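PDB 2XU0: erythrocyte membrane protein 1 from Plasmodium falciparum, which probably binds host cell surface receptors as a rosetting adhesin, this chain being its N-terminal segment together with the first Duffy-binding-like domain. Local coordinates for residues G127-P132 and L313-E318; W256-R261 and L306-Q311; D140-F145 and L162-Y167. The protein carries 10 engineered substitutions. All blocks are in the same frame, centred on the assembly; numbering follows the deposited sequence.

Contact 1: residues G127-P132 and L313-E318; sequences GAACAP and LRWFEE. Engineered in segment 127-132: Ala128 (natural residue Thr). With PRO (proline), chain B.
One face of the Trp315 indole is roofed by Ala131 and Pro132: Pro132 CD stands 3.5 Å from the centroid of the five-membered ring, only 4° off its normal, and Ala131 CA lies 3.8 Å from that of the six-membered ring. Both are CH-pi contacts, and they press a disulfide-bearing loop of the Duffy-binding-like fold onto the long helix 311-338. Cys130 O and Ala129 CB approach the benzo part of the indole obliquely, whereas the pyrrole NE1 donates to Asp198. With CG anti to the carbonyl carbon (chi1 -68°), the indole of Trp315 projects from the helix against the loop. The side chain of Pro132, at the N-cap position of helix 133-136, runs across that of Trp315 at about a right angle and also leans on the carboxylate of Glu318, whose extended chain brings OE1 to 3.4 Å from CG of Pro132 while its charge is paired with Arg134. Upstream, Cys130 is tied to Cys113, and Gly127 N donates to the carboxylate O of the bound proline at 2.8 Å. A water bridges the two backbones, donating to Cys130 O at 2.8 Å and to Trp315 O at 2.6 Å.

Contact 2: residues W256-R261 and L306-Q311; sequences WWTINR and LDYVPQ
Asp307 receives three hydrogen bonds from two side chains of the helix segment 256-261. Arg261 grips it side-on, NE to OD2 at 2.7 Å and NH2 to OD1 at 2.9 Å, both on syn lone pairs, with guanidinium and carboxylate planes only 14° apart. The anti lone pair of OD2 is taken by Trp257 NE1, also at 2.7 Å, with the oxygen close to the indole plane while the carboxylate itself stands steeply across it, at 77°. OD2 thus has two N-H donors, which fix the rotation of the carboxylate and would be expected to favour its ionised form. With CG set between its backbone N and carbonyl carbon (chi1 70°) and the chain bent at chi3, Arg261 lays its guanidinium alongside the acid, and NH2 makes a further bond to Thr304 O.

Beside this cluster, Tyr308 OH donates to Thr258 OG1 at 2.7 Å, and that hydroxyl is in turn bonded to Glu254 O within its own helix. The edge of the Tyr308 ring, at CE2, rests over one face of the guanidinium, 3.5 Å from Arg261 NE. Arg204 of helix 186-204 reaches both partners, bonding Asp307 O and making a cation-pi contact with Trp257. Buried among helices, this bidentate salt bridge, extended by an indole N-H, pins the turn leading into helix 311-338 to helix 249-268 within the helical core of the Duffy-binding-like domain.

Contact 3: residues D140-F145 and L162-Y167; sequences DQNLEF and LVTAKY
Thr164 meets Asn142 and Leu143 through its hydroxyl, and nearly all the close approaches of this small contact gather there. OG1 lies 2.8 Å from Asn142 OD1, a possible hydrogen bond that is not settled, because Asn160 O, one turn earlier on the same helix, competes for the same proton. The nitrogen of the same amide is held too, since ND2 donates to Asn160 O. With CG placed between its backbone N and carbonyl carbon (chi1 62°), Asn142 directs this amide at the helix, where it crosses the threonine side chain at a slant. Leu143 closes in on the same hydroxyl, its CD2 methyl 3.4 Å from OG1, and its side chain lies about perpendicular to that of Thr164. The hydroxyl of the buried Thr164 thus has a polar amide and a leucine methyl packed against it.

Away from this point the fit is slacker. Thr164 CG2 is 4.3 Å from Asp140 CA, although these two residues bring the backbones nearest, and the side chain of Asp140 starts off away from the helix to pair with Arg100. On the partly exposed flank, Val163 CB comes no nearer than 4.1 Å to Asn142 ND2, a loose border, where Val163 also packs on Leu78. Leu143 also packs on Val217 of helix 216-231. The whole is a short 3-10 turn laid against the side of helix 154-175 and tied through a helix carbonyl, a local join between loop and helix within the helical Duffy-binding-like domain.

In the fold
Along the chain, contact 1 is the outermost closure: its segments, 181 residues apart, enclose contact 3 and then contact 2, which follow one another in series. The centre of contact 1 lies about 7 Å from the centre of the chain, those of contacts 2 and 3 about 16 and 20 Å. Contacts 1 and 2, with centres about 18 Å apart, meet at the start of helix 311-338, where Arg314 NH1 is probably hydrogen-bonded to Val309 O. Contacts 2 and 3 do not touch, their nearest atoms about 6 Å apart, but helices 249-268 and 154-175, which each carry one of their segments, pack together. Each contact thus joins a loop to a helix, over a short sequence span in contact 3 and longer ones in contacts 1 and 2, within one Duffy-binding-like domain.

Contact 1: residues G127-P132 and L313-E318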
loop_
_atom_site.group_PDB
_atom_site.type_symbol
_atom_site.label_atom_id
_atom_site.label_comp_id
_atom_site.label_asym_id
_atom_site.label_seq_id
_atom_site.Cartn_x
_atom_site.Cartn_y
_atom_site.Cartn_z
ATOM N N GLY A 127 16.045 -10.971 -2.746
ATOM C CA GLY A 127 15.030 -10.515 -1.798
ATOM C C GLY A 127 14.965 -9.004 -1.762
ATOM O O GLY A 127 16.005 -8.347 -1.631
ATOM N N ALA A 128 13.754 -8.432 -1.928
ATOM C CA ALA A 128 13.619 -6.973 -2.014
ATOM C C ALA A 128 12.276 -6.439 -1.575
ATOM O O ALA A 128 11.248 -7.082 -1.778
ATOM C CB ALA A 128 13.895 -6.519 -3.449
ATOM N N ALA A 129 12.278 -5.235 -1.009
ATOM C CA ALA A 129 11.029 -4.543 -0.653
ATOM C C ALA A 129 10.618 -3.745 -1.925
ATOM O O ALA A 129 11.500 -3.366 -2.717
ATOM C CB ALA A 129 11.269 -3.602 0.514
ATOM N N CYS A 130 9.294 -3.580 -2.172
ATOM C CA CYS A 130 8.775 -2.857 -3.348
ATOM C C CYS A 130 8.077 -1.611 -2.909
ATOM O O CYS A 130 7.013 -1.701 -2.317
ATOM C CB CYS A 130 7.859 -3.736 -4.213
ATOM S SG CYS A 130 8.722 -5.077 -5.086
ATOM N N ALA A 131 8.651 -0.453 -3.208
ATOM C CA ALA A 131 8.010 0.830 -2.881
ATOM C C ALA A 131 6.837 0.994 -3.837
ATOM O O ALA A 131 7.043 0.897 -5.043
ATOM C CB ALA A 131 8.991 1.989 -3.013
ATOM N N PRO A 132 5.586 1.094 -3.315
ATOM C CA PRO A 132 4.429 1.227 -4.213
ATOM C C PRO A 132 4.386 2.601 -4.883
ATOM O O PRO A 132 4.937 3.561 -4.342
ATOM C CB PRO A 132 3.228 1.013 -3.282
ATOM C CG PRO A 132 3.690 1.381 -1.960
ATOM C CD PRO A 132 5.185 1.227 -1.902
ATOM N N LEU A 313 5.883 -4.948 5.356
ATOM C CA LEU A 313 4.612 -5.684 5.417
ATOM C C LEU A 313 3.445 -4.863 4.824
ATOM O O LEU A 313 2.582 -5.411 4.130
ATOM C CB LEU A 313 4.303 -6.117 6.879
ATOM C CG LEU A 313 5.323 -7.097 7.480
ATOM C CD1 LEU A 313 5.023 -7.376 8.937
ATOM C CD2 LEU A 313 5.443 -8.401 6.625
ATOM N N ARG A 314 3.424 -3.569 5.109
ATOM C CA ARG A 314 2.422 -2.642 4.570
ATOM C C ARG A 314 2.576 -2.559 3.059
ATOM O O ARG A 314 1.586 -2.608 2.372
ATOM C CB ARG A 314 2.636 -1.236 5.120
ATOM C CG ARG A 314 2.410 -1.102 6.609
ATOM C CD ARG A 314 2.289 0.352 6.996
ATOM N NE ARG A 314 3.232 1.265 6.325
ATOM C CZ ARG A 314 4.241 1.884 6.926
ATOM N NH1 ARG A 314 4.548 1.605 8.182
ATOM N NH2 ARG A 314 4.991 2.738 6.253
ATOM N N TRP A 315 3.817 -2.455 2.547
ATOM C CA TRP A 315 4.040 -2.355 1.105
ATOM C C TRP A 315 3.680 -3.606 0.346
ATOM O O TRP A 315 3.159 -3.502 -0.758
ATOM C CB TRP A 315 5.482 -1.945 0.782
ATOM C CG TRP A 315 5.865 -0.539 1.174
ATOM C CD1 TRP A 315 5.039 0.468 1.604
ATOM C CD2 TRP A 315 7.156 0.062 0.954
ATOM N NE1 TRP A 315 5.768 1.637 1.761
ATOM C CE2 TRP A 315 7.059 1.423 1.336
ATOM C CE3 TRP A 315 8.388 -0.423 0.473
ATOM C CZ2 TRP A 315 8.170 2.293 1.296
ATOM C CZ3 TRP A 315 9.492 0.429 0.464
ATOM C CH2 TRP A 315 9.382 1.763 0.881
ATOM N N PHE A 316 3.950 -4.787 0.934
ATOM C CA PHE A 316 3.643 -6.058 0.313
ATOM C C PHE A 316 2.109 -6.244 0.307
ATOM O O PHE A 316 1.568 -6.758 -0.662
ATOM C CB PHE A 316 4.380 -7.188 1.097
ATOM C CG PHE A 316 4.500 -8.558 0.465
ATOM C CD1 PHE A 316 4.067 -8.788 -0.844
ATOM C CD2 PHE A 316 5.021 -9.635 1.191
ATOM C CE1 PHE A 316 4.182 -10.062 -1.429
ATOM C CE2 PHE A 316 5.104 -10.913 0.620
ATOM C CZ PHE A 316 4.709 -11.116 -0.692
ATOM N N GLU A 317 1.411 -5.811 1.375
ATOM C CA GLU A 317 -0.055 -5.912 1.443
ATOM C C GLU A 317 -0.667 -4.979 0.366
ATOM O O GLU A 317 -1.597 -5.370 -0.326
ATOM C CB GLU A 317 -0.569 -5.559 2.866
ATOM C CG GLU A 317 -2.075 -5.643 3.036
ATOM C CD GLU A 317 -2.893 -4.448 2.575
ATOM O OE1 GLU A 317 -2.330 -3.337 2.443
ATOM O OE2 GLU A 317 -4.099 -4.638 2.307
ATOM N N GLU A 318 -0.126 -3.778 0.201
ATOM C CA GLU A 318 -0.624 -2.866 -0.844
ATOM C C GLU A 318 -0.251 -3.393 -2.234
ATOM O O GLU A 318 -1.032 -3.261 -3.185
ATOM C CB GLU A 318 -0.033 -1.483 -0.641
ATOM C CG GLU A 318 -0.561 -0.420 -1.593
ATOM C CD GLU A 318 -0.031 0.952 -1.268
ATOM O OE1 GLU A 318 0.749 1.071 -0.293
ATOM O OE2 GLU A 318 -0.441 1.924 -1.942
HETATM N N PRO B . 19.134 -14.054 0.596
HETATM C CA PRO B . 19.039 -14.492 -0.809
HETATM C C PRO B . 18.585 -13.354 -1.725
HETATM O O PRO B . 17.855 -12.446 -1.235
HETATM C CB PRO B . 17.998 -15.635 -0.762
HETATM C CG PRO B . 17.224 -15.429 0.523
HETATM C CD PRO B . 18.195 -14.786 1.477
HETATM O OXT PRO B . 18.914 -13.396 -2.936
HETATM O O HOH W 1 4.301 -2.244 -2.772
#

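Contact 2: residues W256-R261 and L306-Q311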
loop_
_atom_site.group_PDB
_atom_site.type_symbol
_atom_site.label_atom_id
_atom_site.label_comp_id
_atom_site.label_asym_id
_atom_site.label_seq_id
_atom_site.Cartn_x
_atom_site.Cartn_y
_atom_site.Cartn_z
ATOM N N TRP A 256 7.715 11.868 19.347
ATOM C CA TRP A 256 7.138 13.007 18.666
ATOM C C TRP A 256 5.987 12.526 17.783
ATOM O O TRP A 256 4.914 13.113 17.828
ATOM C CB TRP A 256 8.187 13.767 17.839
ATOM C CG TRP A 256 7.674 15.097 17.357
ATOM C CD1 TRP A 256 7.720 16.280 18.029
ATOM C CD2 TRP A 256 6.924 15.343 16.157
ATOM N NE1 TRP A 256 7.101 17.268 17.295
ATOM C CE2 TRP A 256 6.595 16.719 16.144
ATOM C CE3 TRP A 256 6.503 14.535 15.081
ATOM C CZ2 TRP A 256 5.871 17.309 15.099
ATOM C CZ3 TRP A 256 5.806 15.125 14.035
ATOM C CH2 TRP A 256 5.477 16.492 14.060
ATOM N N TRP A 257 6.198 11.438 17.001
ATOM C CA TRP A 257 5.156 10.916 16.125
ATOM C C TRP A 257 3.929 10.523 16.929
ATOM O O TRP A 257 2.824 10.981 16.651
ATOM C CB TRP A 257 5.653 9.727 15.275
ATOM C CG TRP A 257 4.550 9.158 14.418
ATOM C CD1 TRP A 257 3.788 8.060 14.694
ATOM C CD2 TRP A 257 3.913 9.818 13.312
ATOM N NE1 TRP A 257 2.800 7.915 13.742
ATOM C CE2 TRP A 257 2.810 9.018 12.923
ATOM C CE3 TRP A 257 4.187 10.999 12.591
ATOM C CZ2 TRP A 257 2.036 9.312 11.801
ATOM C CZ3 TRP A 257 3.414 11.296 11.478
ATOM C CH2 TRP A 257 2.340 10.470 11.104
ATOM N N THR A 258 4.135 9.659 17.917
ATOM C CA THR A 258 3.095 9.155 18.799
ATOM C C THR A 258 2.276 10.273 19.417
ATOM O O THR A 258 1.052 10.162 19.461
ATOM C CB THR A 258 3.723 8.227 19.830
ATOM O OG1 THR A 258 4.344 7.158 19.110
ATOM C CG2 THR A 258 2.697 7.654 20.805
ATOM N N ILE A 259 2.951 11.352 19.852
ATOM C CA ILE A 259 2.314 12.488 20.494
ATOM C C ILE A 259 1.480 13.323 19.532
ATOM O O ILE A 259 0.374 13.736 19.888
ATOM C CB ILE A 259 3.344 13.310 21.322
ATOM C CG1 ILE A 259 3.721 12.554 22.626
ATOM C CG2 ILE A 259 2.816 14.721 21.658
ATOM C CD1 ILE A 259 5.187 12.828 23.119
ATOM N N ASN A 260 1.970 13.526 18.302
ATOM C CA ASN A 260 1.279 14.374 17.342
ATOM C C ASN A 260 0.476 13.660 16.291
ATOM O O ASN A 260 -0.142 14.333 15.469
ATOM C CB ASN A 260 2.287 15.338 16.695
ATOM C CG ASN A 260 2.901 16.288 17.692
ATOM O OD1 ASN A 260 2.299 17.286 18.075
ATOM N ND2 ASN A 260 4.056 15.938 18.212
ATOM N N ARG A 261 0.481 12.315 16.279
ATOM C CA ARG A 261 -0.204 11.534 15.232
ATOM C C ARG A 261 -1.676 11.861 15.039
ATOM O O ARG A 261 -2.162 11.814 13.921
ATOM C CB ARG A 261 0.034 10.015 15.387
ATOM C CG ARG A 261 -0.658 9.389 16.602
ATOM C CD ARG A 261 -0.248 7.943 16.818
ATOM N NE ARG A 261 -0.790 7.038 15.799
ATOM C CZ ARG A 261 -1.963 6.428 15.874
ATOM N NH1 ARG A 261 -2.764 6.639 16.914
ATOM N NH2 ARG A 261 -2.345 5.598 14.919
ATOM N N LEU A 306 -1.825 1.430 11.259
ATOM C CA LEU A 306 -0.870 1.020 10.224
ATOM C C LEU A 306 0.482 1.659 10.458
ATOM O O LEU A 306 1.501 1.042 10.153
ATOM C CB LEU A 306 -1.377 1.304 8.810
ATOM C CG LEU A 306 -2.464 0.378 8.231
ATOM C CD1 LEU A 306 -2.779 0.776 6.788
ATOM C CD2 LEU A 306 -2.049 -1.084 8.245
ATOM N N ASP A 307 0.509 2.852 11.094
ATOM C CA ASP A 307 1.771 3.514 11.434
ATOM C C ASP A 307 2.584 2.719 12.501
ATOM O O ASP A 307 3.689 3.119 12.871
ATOM C CB ASP A 307 1.533 4.985 11.824
ATOM C CG ASP A 307 0.505 5.248 12.923
ATOM O OD1 ASP A 307 -0.517 4.514 12.981
ATOM O OD2 ASP A 307 0.667 6.252 13.657
ATOM N N TYR A 308 2.039 1.584 12.975
ATOM C CA TYR A 308 2.745 0.693 13.915
ATOM C C TYR A 308 2.992 -0.673 13.277
ATOM O O TYR A 308 3.342 -1.636 13.961
ATOM C CB TYR A 308 2.038 0.624 15.289
ATOM C CG TYR A 308 2.121 1.965 15.976
ATOM C CD1 TYR A 308 3.260 2.330 16.687
ATOM C CD2 TYR A 308 1.164 2.949 15.738
ATOM C CE1 TYR A 308 3.410 3.614 17.203
ATOM C CE2 TYR A 308 1.330 4.249 16.203
ATOM C CZ TYR A 308 2.447 4.573 16.951
ATOM O OH TYR A 308 2.591 5.822 17.491
ATOM N N VAL A 309 2.819 -0.738 11.958
ATOM C CA VAL A 309 3.044 -1.969 11.180
ATOM C C VAL A 309 4.357 -1.805 10.405
ATOM O O VAL A 309 4.487 -0.796 9.703
ATOM C CB VAL A 309 1.852 -2.322 10.216
ATOM C CG1 VAL A 309 2.168 -3.560 9.353
ATOM C CG2 VAL A 309 0.554 -2.524 10.994
ATOM N N PRO A 310 5.329 -2.765 10.473
ATOM C CA PRO A 310 6.539 -2.619 9.653
ATOM C C PRO A 310 6.209 -2.264 8.209
ATOM O O PRO A 310 5.321 -2.859 7.589
ATOM C CB PRO A 310 7.230 -3.996 9.767
ATOM C CG PRO A 310 6.767 -4.531 11.087
ATOM C CD PRO A 310 5.353 -4.025 11.247
ATOM N N GLN A 311 6.942 -1.299 7.679
ATOM C CA GLN A 311 6.764 -0.752 6.328
ATOM C C GLN A 311 6.762 -1.794 5.206
ATOM O O GLN A 311 5.907 -1.727 4.319
ATOM C CB GLN A 311 7.771 0.378 6.072
ATOM C CG GLN A 311 7.580 1.081 4.721
ATOM C CD GLN A 311 8.410 2.295 4.591
ATOM O OE1 GLN A 311 9.647 2.234 4.570
ATOM N NE2 GLN A 311 7.741 3.430 4.387
#

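Contact 3: residues D140-F145 and L162-Y167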
loop_
_atom_site.group_PDB
_atom_site.type_symbol
_atom_site.label_atom_id
_atom_site.label_comp_id
_atom_site.label_asym_id
_atom_site.label_seq_id
_atom_site.Cartn_x
_atom_site.Cartn_y
_atom_site.Cartn_z
ATOM N N ASP A 140 5.898 15.147 -0.262
ATOM C CA ASP A 140 6.836 15.445 0.827
ATOM C C ASP A 140 7.799 16.622 0.534
ATOM O O ASP A 140 8.680 16.921 1.346
ATOM C CB ASP A 140 7.682 14.159 1.110
ATOM C CG ASP A 140 8.673 13.769 0.002
ATOM O OD1 ASP A 140 8.542 14.289 -1.142
ATOM O OD2 ASP A 140 9.529 12.903 0.252
ATOM N N GLN A 141 7.638 17.266 -0.625
ATOM C CA GLN A 141 8.502 18.350 -1.098
ATOM C C GLN A 141 8.833 19.487 -0.133
ATOM O O GLN A 141 9.993 19.900 -0.063
ATOM C CB GLN A 141 8.079 18.812 -2.484
ATOM C CG GLN A 141 9.251 19.219 -3.364
ATOM C CD GLN A 141 9.365 20.710 -3.541
ATOM O OE1 GLN A 141 10.468 21.253 -3.597
ATOM N NE2 GLN A 141 8.231 21.394 -3.684
ATOM N N ASN A 142 7.860 19.914 0.694
ATOM C CA ASN A 142 8.042 20.973 1.690
ATOM C C ASN A 142 8.995 20.578 2.796
ATOM O O ASN A 142 9.646 21.455 3.394
ATOM C CB ASN A 142 6.683 21.379 2.279
ATOM C CG ASN A 142 5.967 20.277 3.015
ATOM O OD1 ASN A 142 5.660 19.203 2.465
ATOM N ND2 ASN A 142 5.700 20.523 4.279
ATOM N N LEU A 143 9.094 19.249 3.076
ATOM C CA LEU A 143 10.000 18.722 4.094
ATOM C C LEU A 143 11.464 18.752 3.625
ATOM O O LEU A 143 12.346 18.498 4.437
ATOM C CB LEU A 143 9.584 17.317 4.597
ATOM C CG LEU A 143 8.139 17.120 5.135
ATOM C CD1 LEU A 143 7.982 15.742 5.766
ATOM C CD2 LEU A 143 7.766 18.191 6.170
ATOM N N GLU A 144 11.728 19.124 2.344
ATOM C CA GLU A 144 13.104 19.278 1.806
ATOM C C GLU A 144 13.676 20.672 2.155
ATOM O O GLU A 144 14.794 20.997 1.760
ATOM C CB GLU A 144 13.134 19.088 0.283
ATOM C CG GLU A 144 12.676 17.729 -0.223
ATOM C CD GLU A 144 12.855 17.527 -1.712
ATOM O OE1 GLU A 144 13.841 18.062 -2.269
ATOM O OE2 GLU A 144 12.006 16.843 -2.328
ATOM N N PHE A 145 12.909 21.472 2.929
ATOM C CA PHE A 145 13.205 22.850 3.323
ATOM C C PHE A 145 13.019 23.052 4.820
ATOM O O PHE A 145 12.379 24.013 5.264
ATOM C CB PHE A 145 12.308 23.812 2.499
ATOM C CG PHE A 145 12.500 23.638 1.011
ATOM C CD1 PHE A 145 13.549 24.270 0.349
ATOM C CD2 PHE A 145 11.660 22.812 0.277
ATOM C CE1 PHE A 145 13.749 24.076 -1.020
ATOM C CE2 PHE A 145 11.873 22.604 -1.084
ATOM C CZ PHE A 145 12.902 23.256 -1.729
ATOM N N LEU A 162 1.787 18.995 9.044
ATOM C CA LEU A 162 0.342 19.167 8.793
ATOM C C LEU A 162 0.122 19.617 7.362
ATOM O O LEU A 162 -0.789 19.121 6.703
ATOM C CB LEU A 162 -0.314 20.157 9.769
ATOM C CG LEU A 162 -0.403 19.784 11.256
ATOM C CD1 LEU A 162 -1.288 20.768 11.975
ATOM C CD2 LEU A 162 -0.953 18.390 11.481
ATOM N N VAL A 163 1.019 20.489 6.847
ATOM C CA VAL A 163 0.974 20.972 5.447
ATOM C C VAL A 163 1.166 19.766 4.507
ATOM O O VAL A 163 0.421 19.633 3.534
ATOM C CB VAL A 163 2.019 22.120 5.204
ATOM C CG1 VAL A 163 2.122 22.506 3.713
ATOM C CG2 VAL A 163 1.697 23.356 6.064
ATOM N N THR A 164 2.125 18.843 4.839
ATOM C CA THR A 164 2.364 17.633 4.025
ATOM C C THR A 164 1.079 16.771 4.002
ATOM O O THR A 164 0.607 16.370 2.932
ATOM C CB THR A 164 3.560 16.837 4.635
ATOM O OG1 THR A 164 4.748 17.623 4.636
ATOM C CG2 THR A 164 3.807 15.520 3.946
ATOM N N ALA A 165 0.517 16.508 5.195
ATOM C CA ALA A 165 -0.696 15.701 5.367
ATOM C C ALA A 165 -1.879 16.246 4.580
ATOM O O ALA A 165 -2.481 15.512 3.788
ATOM C CB ALA A 165 -1.026 15.566 6.854
ATOM N N LYS A 166 -2.174 17.559 4.735
ATOM C CA LYS A 166 -3.256 18.214 3.989
ATOM C C LYS A 166 -3.136 17.945 2.477
ATOM O O LYS A 166 -4.071 17.408 1.852
ATOM C CB LYS A 166 -3.256 19.731 4.279
ATOM C CG LYS A 166 -4.204 20.546 3.375
ATOM C CD LYS A 166 -3.832 22.034 3.344
ATOM C CE LYS A 166 -4.682 22.875 2.409
ATOM N NZ LYS A 166 -4.395 22.616 0.969
ATOM N N TYR A 167 -1.951 18.242 1.913
ATOM C CA TYR A 167 -1.734 18.062 0.476
ATOM C C TYR A 167 -1.724 16.657 0.012
ATOM O O TYR A 167 -2.405 16.352 -0.974
ATOM C CB TYR A 167 -0.508 18.842 -0.002
ATOM C CG TYR A 167 -0.805 20.320 -0.144
ATOM C CD1 TYR A 167 -0.579 21.200 0.909
ATOM C CD2 TYR A 167 -1.398 20.825 -1.301
ATOM C CE1 TYR A 167 -0.832 22.564 0.780
ATOM C CE2 TYR A 167 -1.683 22.187 -1.432
ATOM C CZ TYR A 167 -1.383 23.055 -0.394
ATOM O OH TYR A 167 -1.652 24.396 -0.512
#